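Local coordinates for protein adhesin (Streptococcus sanguinis SK1 = NCTC 7863, PDB 6VT2) that probably mediates bacterial adhesion as a serine-rich repeat surface protein, binding sialoglycans through two tandem Siglec-like modules, at residues A16-E21 with H88-G93; Y99-A102 with N108-A111; T139-A144 with Q149-A154; N239-G242 with A246-T249; Y382-D385 with R390-D393. All coordinates share one frame; numbering follows the deposited sequence.

Interaction 1: A16-E21 with H88-G93; sequences AYRGEE and HGVGPG. With SIA (N-acetyl-alpha-neuraminic acid), chain D.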
# COMPACT_ATOMS: atom_id res chain seq x y z
N ALA A 16 -5.79 -36.77 6.21
CA ALA A 16 -6.78 -35.95 7.05
C ALA A 16 -5.84 -35.25 8.03
O ALA A 16 -5.03 -35.89 8.58
CB ALA A 16 -7.75 -36.82 7.78
N TYR A 17 -6.01 -33.99 8.24
CA TYR A 17 -5.10 -33.26 9.11
C TYR A 17 -5.65 -33.28 10.54
O TYR A 17 -6.79 -33.11 10.71
CB TYR A 17 -4.91 -31.85 8.59
CG TYR A 17 -4.17 -31.92 7.29
CD1 TYR A 17 -2.83 -32.22 7.29
CD2 TYR A 17 -4.84 -31.82 6.10
CE1 TYR A 17 -2.13 -32.36 6.12
CE2 TYR A 17 -4.15 -31.98 4.92
CZ TYR A 17 -2.80 -32.23 4.94
OH TYR A 17 -2.20 -32.39 3.75
N ARG A 18 -4.78 -33.49 11.49
CA ARG A 18 -5.10 -33.52 12.90
C ARG A 18 -5.85 -32.23 13.27
O ARG A 18 -5.37 -31.20 12.95
CB ARG A 18 -3.79 -33.61 13.66
CG ARG A 18 -3.98 -33.51 15.15
CD ARG A 18 -2.73 -33.92 15.87
NE ARG A 18 -1.60 -33.14 15.46
CZ ARG A 18 -0.39 -33.24 15.95
NH1 ARG A 18 -0.16 -34.15 16.85
NH2 ARG A 18 0.57 -32.46 15.54
N GLY A 19 -7.00 -32.34 13.92
CA GLY A 19 -7.79 -31.19 14.35
C GLY A 19 -8.83 -30.76 13.36
O GLY A 19 -9.71 -30.06 13.76
N GLU A 20 -8.71 -31.19 12.11
CA GLU A 20 -9.56 -30.65 11.03
C GLU A 20 -10.65 -31.60 10.57
O GLU A 20 -10.57 -32.74 10.83
CB GLU A 20 -8.67 -30.27 9.87
CG GLU A 20 -7.49 -29.44 10.33
CD GLU A 20 -6.84 -28.59 9.27
OE1 GLU A 20 -7.11 -28.82 8.13
OE2 GLU A 20 -6.06 -27.74 9.63
N GLU A 21 -11.62 -31.03 9.88
CA GLU A 21 -12.68 -31.84 9.27
C GLU A 21 -12.09 -32.49 8.04
O GLU A 21 -11.22 -31.89 7.43
CB GLU A 21 -13.83 -30.97 8.78
CG GLU A 21 -14.57 -30.17 9.83
CD GLU A 21 -15.49 -29.11 9.25
OE1 GLU A 21 -15.42 -28.84 8.03
OE2 GLU A 21 -16.29 -28.55 10.01
N HIS A 88 -4.83 -36.37 18.32
CA HIS A 88 -4.48 -37.61 17.66
C HIS A 88 -2.98 -37.63 17.40
O HIS A 88 -2.36 -36.61 17.09
CB HIS A 88 -5.25 -37.70 16.34
CG HIS A 88 -5.39 -39.09 15.83
ND1 HIS A 88 -4.34 -39.73 15.22
CD2 HIS A 88 -6.41 -39.98 15.88
CE1 HIS A 88 -4.71 -40.98 14.92
NE2 HIS A 88 -5.96 -41.15 15.30
N GLY A 89 -2.41 -38.80 17.46
CA GLY A 89 -1.04 -38.96 17.02
C GLY A 89 -0.87 -38.72 15.52
O GLY A 89 -1.80 -38.80 14.74
N VAL A 90 0.35 -38.30 15.13
CA VAL A 90 0.66 -38.10 13.73
C VAL A 90 1.90 -38.91 13.39
O VAL A 90 2.59 -38.60 12.42
CB VAL A 90 0.87 -36.62 13.38
CG1 VAL A 90 -0.48 -35.98 13.41
CG2 VAL A 90 1.82 -35.98 14.40
N GLY A 91 2.09 -40.00 14.08
CA GLY A 91 3.18 -40.90 13.79
C GLY A 91 2.85 -41.78 12.63
O GLY A 91 1.75 -41.76 12.08
N PRO A 92 3.82 -42.60 12.24
CA PRO A 92 3.61 -43.45 11.07
C PRO A 92 2.47 -44.45 11.25
O PRO A 92 1.82 -44.78 10.26
CB PRO A 92 4.96 -44.11 10.88
CG PRO A 92 5.61 -44.05 12.27
CD PRO A 92 5.17 -42.73 12.78
N GLY A 93 2.17 -44.90 12.48
CA GLY A 93 1.06 -45.77 12.67
C GLY A 93 -0.26 -45.10 12.80
O GLY A 93 -1.25 -45.80 12.97
C1 SIA D . -4.70 -50.07 9.97
C2 SIA D . -3.99 -50.77 11.21
C3 SIA D . -2.61 -50.21 11.56
C4 SIA D . -2.64 -48.77 12.07
C5 SIA D . -3.63 -48.63 13.23
C6 SIA D . -5.00 -49.25 12.83
C7 SIA D . -6.03 -49.34 13.98
C8 SIA D . -7.26 -50.19 13.54
C9 SIA D . -8.42 -49.99 14.51
C10 SIA D . -3.52 -46.75 14.83
C11 SIA D . -3.81 -45.27 15.04
N5 SIA D . -3.84 -47.23 13.60
O1A SIA D . -3.96 -49.69 9.04
O1B SIA D . -5.96 -50.03 10.07
O4 SIA D . -1.33 -48.35 12.53
O6 SIA D . -4.83 -50.60 12.39
O7 SIA D . -5.43 -49.83 15.17
O8 SIA D . -7.62 -49.83 12.20
O9 SIA D . -8.97 -48.69 14.28
O10 SIA D . -3.04 -47.45 15.72
O HOH W 1 -0.99 -35.43 19.00
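Arg18 lays its guanidinium group against Val90, whose two methyls lie over one face: CG1 is 3.7 Å from Arg18 CZ, and CG2 is 3.6 Å from Arg18 NH1. CG1 stands 3.6 Å above the guanidinium plane, offset toward its rim, and the two side chains cross at about a right angle. The aliphatic part of the arginine is close too, since Arg18 CD comes within 3.0 Å of His88 O. With CG anti to the backbone N (chi1 175°), the arginine chain reaches out toward the segment 88-93, and a bend at chi3 turns the guanidinium so that His88 O lies at its edge. The hydrogen bond from Arg18 NH1 to that oxygen is weak, at 3.3 Å. A water bridges the same two groups: it donates to His88 O at 2.6 Å and accepts, weakly, from Arg18 NH1.

His88 is held at both ring nitrogens: ND1 donates to Gly89 O in its own loop over 2.7 Å at 173°, on a carbonyl lone pair and in the ring plane, and NE2 is hydrogen-bonded to Tyr96 OH of strand 95-104. Farther along, Gly93 O accepts a hydrogen bond from O4 of the bound sialic acid. Segment 16-21 carries the end of strand 13-17 and a type II turn from Tyr17 to Glu20, with Gly19 at a positive phi. The charge of the arginine is met chiefly by a salt bridge from NE to Asp186, which implies that its link to the sialic acid-binding loop is secondary and partly water-mediated.

Interaction 2: Y99-A102 with N108-A111; sequences YVRA and NITA. With GAL (beta-D-galactopyranose), chain B.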
# COMPACT_ATOMS: atom_id res chain seq x y z
N TYR A 99 -12.84 -50.67 5.39
CA TYR A 99 -13.38 -51.41 4.24
C TYR A 99 -14.78 -50.92 3.93
O TYR A 99 -15.57 -50.63 4.83
CB TYR A 99 -13.38 -52.88 4.57
CG TYR A 99 -12.00 -53.41 4.64
CD1 TYR A 99 -11.20 -53.21 5.74
CD2 TYR A 99 -11.44 -54.02 3.54
CE1 TYR A 99 -9.85 -53.60 5.72
CE2 TYR A 99 -10.12 -54.50 3.53
CZ TYR A 99 -9.32 -54.22 4.62
OH TYR A 99 -8.04 -54.63 4.53
N VAL A 100 -15.07 -50.83 2.64
CA VAL A 100 -16.35 -50.34 2.15
C VAL A 100 -17.02 -51.47 1.39
O VAL A 100 -16.43 -52.06 0.48
CB VAL A 100 -16.19 -49.08 1.30
CG1 VAL A 100 -17.55 -48.62 0.89
CG2 VAL A 100 -15.47 -47.98 2.06
N ARG A 101 -18.28 -51.75 1.76
CA ARG A 101 -19.03 -52.79 1.09
C ARG A 101 -20.37 -52.23 0.64
O ARG A 101 -20.84 -51.34 1.19
CB ARG A 101 -19.29 -53.98 2.00
CG ARG A 101 -18.02 -54.56 2.61
CD ARG A 101 -18.44 -55.72 3.47
NE ARG A 101 -18.69 -56.92 2.70
CZ ARG A 101 -19.05 -58.06 3.24
NH1 ARG A 101 -19.25 -58.15 4.53
NH2 ARG A 101 -19.23 -59.13 2.50
N ALA A 102 -20.89 -52.82 -0.40
CA ALA A 102 -22.20 -52.40 -0.85
C ALA A 102 -23.00 -53.63 -1.24
O ALA A 102 -22.44 -54.63 -1.68
CB ALA A 102 -22.11 -51.43 -2.02
N ASN A 108 -26.81 -59.23 -3.41
CA ASN A 108 -25.42 -59.42 -3.77
C ASN A 108 -24.57 -58.38 -3.05
O ASN A 108 -24.74 -57.19 -3.30
CB ASN A 108 -25.19 -59.28 -5.26
CG ASN A 108 -26.05 -60.24 -6.05
OD1 ASN A 108 -25.95 -61.48 -5.92
ND2 ASN A 108 -26.90 -59.67 -6.86
N ILE A 109 -23.69 -58.82 -2.15
CA ILE A 109 -22.85 -57.86 -1.39
C ILE A 109 -21.42 -58.06 -1.88
O ILE A 109 -21.07 -59.11 -2.26
CB ILE A 109 -22.98 -58.06 0.13
CG1 ILE A 109 -22.18 -57.02 0.92
CG2 ILE A 109 -22.55 -59.44 0.51
CD1 ILE A 109 -22.48 -56.97 2.38
N THR A 110 -20.65 -56.99 -1.88
CA THR A 110 -19.26 -57.07 -2.31
C THR A 110 -18.52 -57.94 -1.30
O THR A 110 -18.78 -57.86 -0.15
CB THR A 110 -18.70 -55.68 -2.50
OG1 THR A 110 -18.89 -54.98 -1.30
CG2 THR A 110 -19.39 -54.94 -3.62
N ALA A 111 -17.54 -58.66 -1.78
CA ALA A 111 -16.79 -59.56 -0.93
C ALA A 111 -15.90 -58.70 -0.02
O ALA A 111 -15.42 -57.72 -0.46
CB ALA A 111 -15.95 -60.47 -1.76
C1 GAL B . -5.71 -55.28 10.75
C2 GAL B . -4.65 -54.29 11.29
C3 GAL B . -4.76 -52.94 10.60
C4 GAL B . -4.75 -53.11 9.08
C5 GAL B . -5.87 -54.07 8.69
C6 GAL B . -5.96 -54.36 7.19
O2 GAL B . -4.82 -54.05 12.67
O3 GAL B . -3.67 -52.09 10.96
O4 GAL B . -3.51 -53.61 8.64
O5 GAL B . -5.66 -55.33 9.34
O6 GAL B . -7.11 -55.15 6.88
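Hydrogen bonds dominate the contact between Arg101 and Thr110. The guanidinium grips Thr110 O side-on, with Arg101 NE and NH2 each 3.0 Å from that single oxygen, at N-H...O angles near 147°. The oxygen sits at the guanidinium edge, in its plane, although both donors are tilted by about 20° from the carbonyl plane. NH2 also forms a salt bridge with Asp47, which gives the cation a second anchor. A backbone bond runs from Thr110 N to Ala102 O, and the side chain answers it: Ala102 N donates to Thr110 OG1 at 3.1 Å. That hydroxyl, placed between the backbone N and the carbonyl carbon (chi1 55°), accepts much as a main-chain carbonyl would.

Strand 95-104 belongs to the mixed sheet of the first Siglec-like domain, and this contact ties the loop that follows it back onto the same strand, with Thr110 standing in for a strand partner.

Nonpolar and weaker contacts complete the interface. Ile109 CD1 lies over the centre of one guanidinium face, 3.7 Å from Arg101 CZ. Ile109 CG1 is 3.5 Å from Ala102 O. The same carbonyl receives a CA-H...O contact from Ile109 CA at 3.3 Å.

Ligand binding appears at the other end of segment 99-102, where Tyr99 OH donates to galactose O6 over 2.6 Å, with the sugar oxygen near the ring plane; this hydroxyl is also hydrogen-bonded to Lys115 N.

Interaction 3: T139-A144 with Q149-A154; sequences TYVQNA and QTDKDA
Val141 and Asp151 make the closest direct contact, their side chains crossing at a slant. Val141 CG1 is 3.4 Å from Asp151 OD1, and Val141 CB is 3.7 Å from Asp151 OD2, so the valine branch point and one methyl press on the carboxylate without offering it a donor. Further along, Thr139 CG2 approaches Ala154 CB at 4.2 Å, a looser aliphatic contact. No direct hydrogen bond joins the two segments.

Polar linkage comes through water. One water accepts from Gln142 N and donates to Asp151 OD1 at 2.7 Å; a second accepts from Asn143 N at 2.8 Å and lies 2.7 Å from Asp151 OD2, to which it can donate. The two carboxylate oxygens therefore each reach a successive backbone N-H of the loop that follows strand 139-141. The negative charge is probably shared between these two waters and the N-H of Thr148.

What holds the carboxylate in position is local. Asp151 CG points away from the carbonyl carbon, beside its backbone N (chi1 -69°), and OD2 accepts from Thr148 N. Asp151 is the third residue of helix 149-162 and Thr148 the one just before it, so this bond is one half of a capping box. Asn143 OD1 in turn takes the N-H of Asn145, which helps shape the connecting loop. A spacing of three residues, about one helical turn, puts Asp151 and Ala154 both on the strand-facing side.

In the Rib-like domain, helix 149-162 thus packs its first turns against strand 139-141, which pairs in parallel with strand 198-200, while Tyr140 leaves the strand on the other side and its side chain touches Asp201 and Asn231 of the next calcium site.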
# COMPACT_ATOMS: atom_id res chain seq x y z
N THR A 139 11.82 -6.72 8.29
CA THR A 139 11.70 -5.65 9.26
C THR A 139 13.11 -5.17 9.56
O THR A 139 13.98 -5.98 9.88
CB THR A 139 11.00 -6.11 10.52
OG1 THR A 139 9.64 -6.44 10.20
CG2 THR A 139 11.01 -5.04 11.52
N TYR A 140 13.36 -3.87 9.39
CA TYR A 140 14.67 -3.33 9.71
C TYR A 140 14.70 -2.86 11.15
O TYR A 140 13.83 -2.10 11.57
CB TYR A 140 15.01 -2.17 8.76
CG TYR A 140 15.39 -2.65 7.40
CD1 TYR A 140 16.68 -3.05 7.15
CD2 TYR A 140 14.45 -2.79 6.39
CE1 TYR A 140 17.06 -3.51 5.93
CE2 TYR A 140 14.83 -3.26 5.16
CZ TYR A 140 16.15 -3.61 4.93
OH TYR A 140 16.53 -4.09 3.70
N VAL A 141 15.69 -3.33 11.91
CA VAL A 141 15.72 -3.08 13.34
C VAL A 141 17.09 -2.54 13.74
O VAL A 141 18.08 -2.66 13.02
CB VAL A 141 15.40 -4.37 14.14
CG1 VAL A 141 14.04 -4.92 13.71
CG2 VAL A 141 16.44 -5.42 13.94
N GLN A 142 17.14 -2.00 14.98
CA GLN A 142 18.47 -1.40 15.43
C GLN A 142 19.41 -2.54 15.76
O GLN A 142 20.55 -2.39 15.44
CB GLN A 142 18.09 -0.58 16.65
CG GLN A 142 19.21 0.30 17.11
CD GLN A 142 18.93 0.71 18.52
OE1 GLN A 142 19.44 0.11 19.45
NE2 GLN A 142 18.09 1.70 18.69
N ASN A 143 18.91 -3.62 16.37
CA ASN A 143 19.80 -4.71 16.76
C ASN A 143 19.10 -6.02 16.47
O ASN A 143 18.16 -6.35 17.20
CB ASN A 143 20.08 -4.65 18.23
CG ASN A 143 21.14 -5.67 18.69
OD1 ASN A 143 21.51 -6.53 17.95
ND2 ASN A 143 21.60 -5.53 19.91
N ALA A 144 19.54 -6.70 15.43
CA ALA A 144 18.92 -7.92 14.95
C ALA A 144 19.23 -9.07 15.86
O ALA A 144 18.68 -10.15 15.66
CB ALA A 144 19.34 -8.26 13.53
N GLN A 149 10.32 -5.44 21.92
CA GLN A 149 8.94 -5.90 21.80
C GLN A 149 8.31 -5.24 20.58
O GLN A 149 7.60 -5.91 19.88
CB GLN A 149 8.16 -5.55 23.06
CG GLN A 149 6.78 -6.15 23.02
CD GLN A 149 6.84 -7.64 22.81
OE1 GLN A 149 6.18 -8.18 21.94
NE2 GLN A 149 7.58 -8.31 23.67
N THR A 150 8.62 -3.98 20.32
CA THR A 150 8.09 -3.29 19.15
C THR A 150 8.58 -3.95 17.87
O THR A 150 7.83 -4.10 16.91
CB THR A 150 8.51 -1.82 19.20
OG1 THR A 150 7.95 -1.19 20.37
CG2 THR A 150 8.06 -1.06 17.95
N ASP A 151 9.86 -4.34 17.85
CA ASP A 151 10.37 -5.08 16.71
C ASP A 151 9.60 -6.38 16.50
O ASP A 151 9.21 -6.70 15.38
CB ASP A 151 11.83 -5.45 16.91
CG ASP A 151 12.77 -4.25 16.86
OD1 ASP A 151 12.40 -3.23 16.21
OD2 ASP A 151 13.87 -4.37 17.49
N LYS A 152 9.40 -7.14 17.59
CA LYS A 152 8.73 -8.44 17.51
C LYS A 152 7.30 -8.27 17.03
O LYS A 152 6.83 -9.02 16.17
CB LYS A 152 8.78 -9.13 18.86
CG LYS A 152 10.19 -9.58 19.26
CD LYS A 152 10.25 -10.10 20.70
CE LYS A 152 11.64 -10.59 21.04
NZ LYS A 152 11.68 -11.28 22.37
N ASP A 153 6.60 -7.26 17.56
CA ASP A 153 5.22 -7.08 17.13
C ASP A 153 5.19 -6.77 15.65
O ASP A 153 4.28 -7.20 14.94
CB ASP A 153 4.55 -5.98 17.95
CG ASP A 153 4.31 -6.41 19.39
OD1 ASP A 153 4.19 -7.63 19.64
OD2 ASP A 153 4.24 -5.53 20.27
N ALA A 154 6.19 -6.01 15.18
CA ALA A 154 6.24 -5.64 13.77
C ALA A 154 6.52 -6.86 12.90
O ALA A 154 6.00 -6.97 11.79
CB ALA A 154 7.30 -4.58 13.51
O HOH W 2 14.55 -1.56 16.36
O HOH W 3 16.52 -3.93 17.89

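Interaction 4: N239-G242 with A246-T249; sequences NFAG and ASST. With SIA (N-acetyl-alpha-neuraminic acid), chain C.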
# COMPACT_ATOMS: atom_id res chain seq x y z
N ASN A 239 13.61 17.10 11.36
CA ASN A 239 14.14 18.12 12.25
C ASN A 239 14.82 19.20 11.43
O ASN A 239 15.86 18.96 10.81
CB ASN A 239 15.15 17.51 13.20
CG ASN A 239 15.67 18.50 14.21
OD1 ASN A 239 15.19 19.64 14.30
ND2 ASN A 239 16.64 18.06 15.04
N PHE A 240 14.22 20.38 11.42
CA PHE A 240 14.75 21.56 10.73
C PHE A 240 15.61 22.41 11.63
O PHE A 240 16.15 23.41 11.19
CB PHE A 240 13.61 22.42 10.16
CG PHE A 240 12.82 21.75 9.11
CD1 PHE A 240 13.20 21.84 7.81
CD2 PHE A 240 11.70 21.01 9.44
CE1 PHE A 240 12.52 21.27 6.84
CE2 PHE A 240 10.99 20.36 8.50
CZ PHE A 240 11.37 20.48 7.15
N ALA A 241 15.80 22.01 12.88
CA ALA A 241 16.46 22.84 13.86
C ALA A 241 17.53 22.06 14.60
O ALA A 241 17.70 22.22 15.81
CB ALA A 241 15.44 23.42 14.84
N GLY A 242 18.33 21.33 13.85
CA GLY A 242 19.31 20.36 14.38
C GLY A 242 20.56 20.98 14.96
O GLY A 242 21.30 20.31 15.60
N ALA A 246 20.75 26.14 11.72
CA ALA A 246 19.52 25.56 11.16
C ALA A 246 18.32 26.12 11.92
O ALA A 246 17.33 26.48 11.33
CB ALA A 246 19.56 24.05 11.27
N SER A 247 18.44 26.10 13.23
CA SER A 247 17.35 26.54 14.11
C SER A 247 17.06 28.00 13.85
O SER A 247 15.95 28.37 13.85
CB SER A 247 17.73 26.29 15.54
OG SER A 247 16.75 26.79 16.39
N SER A 248 18.10 28.79 13.73
CA SER A 248 17.94 30.21 13.47
C SER A 248 17.12 30.35 12.19
O SER A 248 16.30 31.21 12.16
CB SER A 248 19.26 30.91 13.38
OG SER A 248 19.07 32.27 13.04
N THR A 249 17.50 29.68 11.13
CA THR A 249 16.82 29.88 9.83
C THR A 249 15.38 29.44 9.91
O THR A 249 14.46 30.14 9.43
CB THR A 249 17.52 29.15 8.72
OG1 THR A 249 18.86 29.63 8.73
CG2 THR A 249 16.91 29.45 7.33
C1 SIA C . 21.16 31.94 4.30
C2 SIA C . 21.89 33.14 5.05
C3 SIA C . 22.17 34.36 4.16
C4 SIA C . 20.88 35.02 3.66
C5 SIA C . 19.97 35.40 4.84
C6 SIA C . 19.79 34.19 5.79
C7 SIA C . 19.13 34.56 7.14
C8 SIA C . 19.28 33.37 8.12
C9 SIA C . 18.42 33.56 9.37
C10 SIA C . 18.15 37.05 4.53
C11 SIA C . 16.77 37.33 3.91
N5 SIA C . 18.67 35.82 4.33
O1A SIA C . 20.30 31.34 5.01
O1B SIA C . 21.51 31.70 3.13
O4 SIA C . 21.14 36.23 2.92
O6 SIA C . 21.05 33.61 6.15
O7 SIA C . 19.69 35.76 7.65
O8 SIA C . 18.98 32.13 7.48
O9 SIA C . 18.81 32.61 10.37
O10 SIA C . 18.75 37.92 5.16
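Phe240 and Asn239 supply the flat groups beside this contact, and neither lies against the helix segment. The phenyl ring leads away from segment 246-249 and meets Phe260 in an edge-to-face arrangement, also touching Val301; it is the carbonyl O of Phe240 that comes near the helix. The Asn239 amide curls back on its own chain: OD1 accepts from Ala241 N at 2.8 Å and 157°, an Asx turn in which the donor stands above the carbonyl plane, 49° out of it, and not on a lone pair.

Across the segments the touching atoms are small and mostly carbon. Ala241 CB is 3.7 Å from Ser247 CB and equally close to Ser247 CA, a methyl laid against the helix backbone. Ala246 CB points back at the loop, 3.5 Å from Phe240 O and 3.9 Å from Gly242 N. No hydrogen bond crosses here; the approach of Phe240 O to Ala246 O is one of two acceptors. Close approach of the chains, with Ala241 CA 3.8 Å from Ser247 CA, is consistent with the small side chains at these positions.

On the far side of the same turn, Ser248 leaves the helix away from the loop, and its OG, set anti to the backbone N (chi1 176°), is carried out to the sugar, where it forms a hydrogen bond with sialic acid O9 at 2.7 Å. Thr249 OG1 bonds to O8 at 2.8 Å and also to Ala245 O within the helix.

Helix 244-255 thus follows strand 235-239, an edge strand of the mixed sheet, after a short loop that includes the Asx turn, with Ala246 and Thr249 resting on neighbouring strand 296-305 and the glycan lying beside the helix.

Interaction 5: Y382-D385 with R390-D393; sequences YPDD and RSRD. With CA (calcium ion), chain G.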
# COMPACT_ATOMS: atom_id res chain seq x y z
N TYR A 382 4.19 45.87 -10.05
CA TYR A 382 3.57 44.77 -9.35
C TYR A 382 3.58 45.08 -7.88
O TYR A 382 4.33 45.92 -7.40
CB TYR A 382 4.35 43.50 -9.61
CG TYR A 382 4.30 43.11 -11.04
CD1 TYR A 382 3.17 42.49 -11.53
CD2 TYR A 382 5.34 43.39 -11.89
CE1 TYR A 382 3.06 42.18 -12.85
CE2 TYR A 382 5.24 43.05 -13.22
CZ TYR A 382 4.12 42.50 -13.69
OH TYR A 382 3.99 42.19 -15.02
N PRO A 383 2.68 44.46 -7.13
CA PRO A 383 2.45 44.90 -5.75
C PRO A 383 3.57 44.57 -4.77
O PRO A 383 3.50 45.02 -3.62
CB PRO A 383 1.12 44.22 -5.40
CG PRO A 383 0.91 43.21 -6.37
CD PRO A 383 1.60 43.63 -7.63
N ASP A 384 4.59 43.83 -5.17
CA ASP A 384 5.75 43.59 -4.35
C ASP A 384 6.85 44.61 -4.64
O ASP A 384 7.94 44.51 -4.09
CB ASP A 384 6.31 42.18 -4.53
CG ASP A 384 6.72 41.85 -5.94
OD1 ASP A 384 6.15 42.43 -6.88
OD2 ASP A 384 7.58 40.99 -6.14
N ASP A 385 6.59 45.58 -5.52
CA ASP A 385 7.61 46.56 -5.84
C ASP A 385 8.02 47.32 -4.59
O ASP A 385 7.18 47.84 -3.88
CB ASP A 385 7.08 47.52 -6.90
CG ASP A 385 8.09 48.54 -7.36
OD1 ASP A 385 8.99 48.18 -8.12
OD2 ASP A 385 7.95 49.70 -6.95
N ARG A 390 12.80 46.22 -6.95
CA ARG A 390 11.80 46.73 -7.87
C ARG A 390 11.19 45.58 -8.64
O ARG A 390 11.87 44.61 -8.99
CB ARG A 390 12.44 47.74 -8.83
CG ARG A 390 12.68 49.08 -8.16
CD ARG A 390 13.76 49.84 -8.97
NE ARG A 390 13.33 50.16 -10.33
CZ ARG A 390 12.62 51.23 -10.66
NH1 ARG A 390 12.29 51.43 -11.91
NH2 ARG A 390 12.18 52.05 -9.71
N SER A 391 9.90 45.64 -8.86
CA SER A 391 9.16 44.57 -9.49
C SER A 391 8.24 45.21 -10.51
O SER A 391 7.12 45.63 -10.18
CB SER A 391 8.39 43.79 -8.45
OG SER A 391 7.79 42.66 -9.04
N ARG A 392 8.71 45.22 -11.76
CA ARG A 392 8.09 46.06 -12.77
C ARG A 392 8.27 45.42 -14.13
O ARG A 392 9.12 44.54 -14.32
CB ARG A 392 8.72 47.46 -12.78
CG ARG A 392 8.52 48.20 -11.51
CD ARG A 392 9.12 49.64 -11.59
NE ARG A 392 8.95 50.19 -10.29
CZ ARG A 392 8.69 51.46 -10.02
NH1 ARG A 392 8.63 52.35 -11.02
NH2 ARG A 392 8.48 51.81 -8.78
N ASP A 393 7.45 45.88 -15.09
CA ASP A 393 7.62 45.55 -16.49
C ASP A 393 7.39 46.85 -17.22
O ASP A 393 6.83 47.80 -16.67
CB ASP A 393 6.66 44.47 -16.96
CG ASP A 393 7.13 43.06 -16.62
OD1 ASP A 393 8.31 42.78 -16.84
OD2 ASP A 393 6.32 42.23 -16.22
CA CA G . 7.90 40.39 -16.16
O HOH W 4 8.34 38.17 -17.22
O HOH W 5 10.31 40.38 -16.34
O HOH W 6 7.73 40.39 -18.51
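Tyr382 and Ser391 begin the tight part of the contact, with the backbone bond from Tyr382 N to Ser391 O. Beside it, Ser391 OG donates to Asp384 OD1 over 2.7 Å, met on the syn side but 29° out of the carboxylate plane; the serine hydroxyl also bonds to Thr324 N. Tyr382 runs on edge-first along the strand and gives its phenol proton, from OH, to Asp393 OD2 at 2.6 Å, which accepts on its anti lone pair, with ring and carboxylate planes 90° apart. Asp385 CG is anti to its backbone N (chi1 -177°), which carries OD1 across to Ser391 N, a bond of 2.8 Å on the anti lone pair. Arg392, extended from CG to NE, grips Asp385 side-on: NE meets OD1 at 3.0 Å from above the carboxylate plane, and NH2 reaches OD2 at 2.8 Å, completing a salt bridge.

The looser side is that of exposed Arg390, whose CB and CG lie beside Asp385 OD1. Its NH2 lies over the centre of the Arg392 guanidinium, 3.6 Å above the plane.

Beyond the tyrosine, Asp393 binds calcium through both oxygens, OD1 at 2.5 Å and OD2 at 2.4 Å, beside three waters. Tyr382 probably helps to fix this carboxylate as a second-shell group. A type I turn from Tyr382 to Asp385 thus opens the connection between antiparallel strands 378-381 and 392-395 of the Rib-like domain, at a calcium site that Thr324 and Tyr327 complete.

The five contacts follow one another along an elongated chain of alternating Siglec-like and Rib-like domains, each closing before the next opens. Interactions 1 and 2 share the first Siglec-like domain and reach the same mixed sheet, with centres about 27 Å apart and nearest atoms about 14 Å apart. Interaction 3 lies in the first Rib-like domain, its centre about 36 Å from that of interaction 1 and about 30 Å from that of interaction 4. Interaction 4 belongs to the second Siglec-like domain and interaction 5 to the second Rib-like domain, its centre about 32 Å from that of interaction 4. Interactions 1 and 2 touch the first glycan pocket and interaction 4 the second; the centres of 2 and 4 are about 88 Å apart, consistent with avidity from two spaced sialoglycan sites.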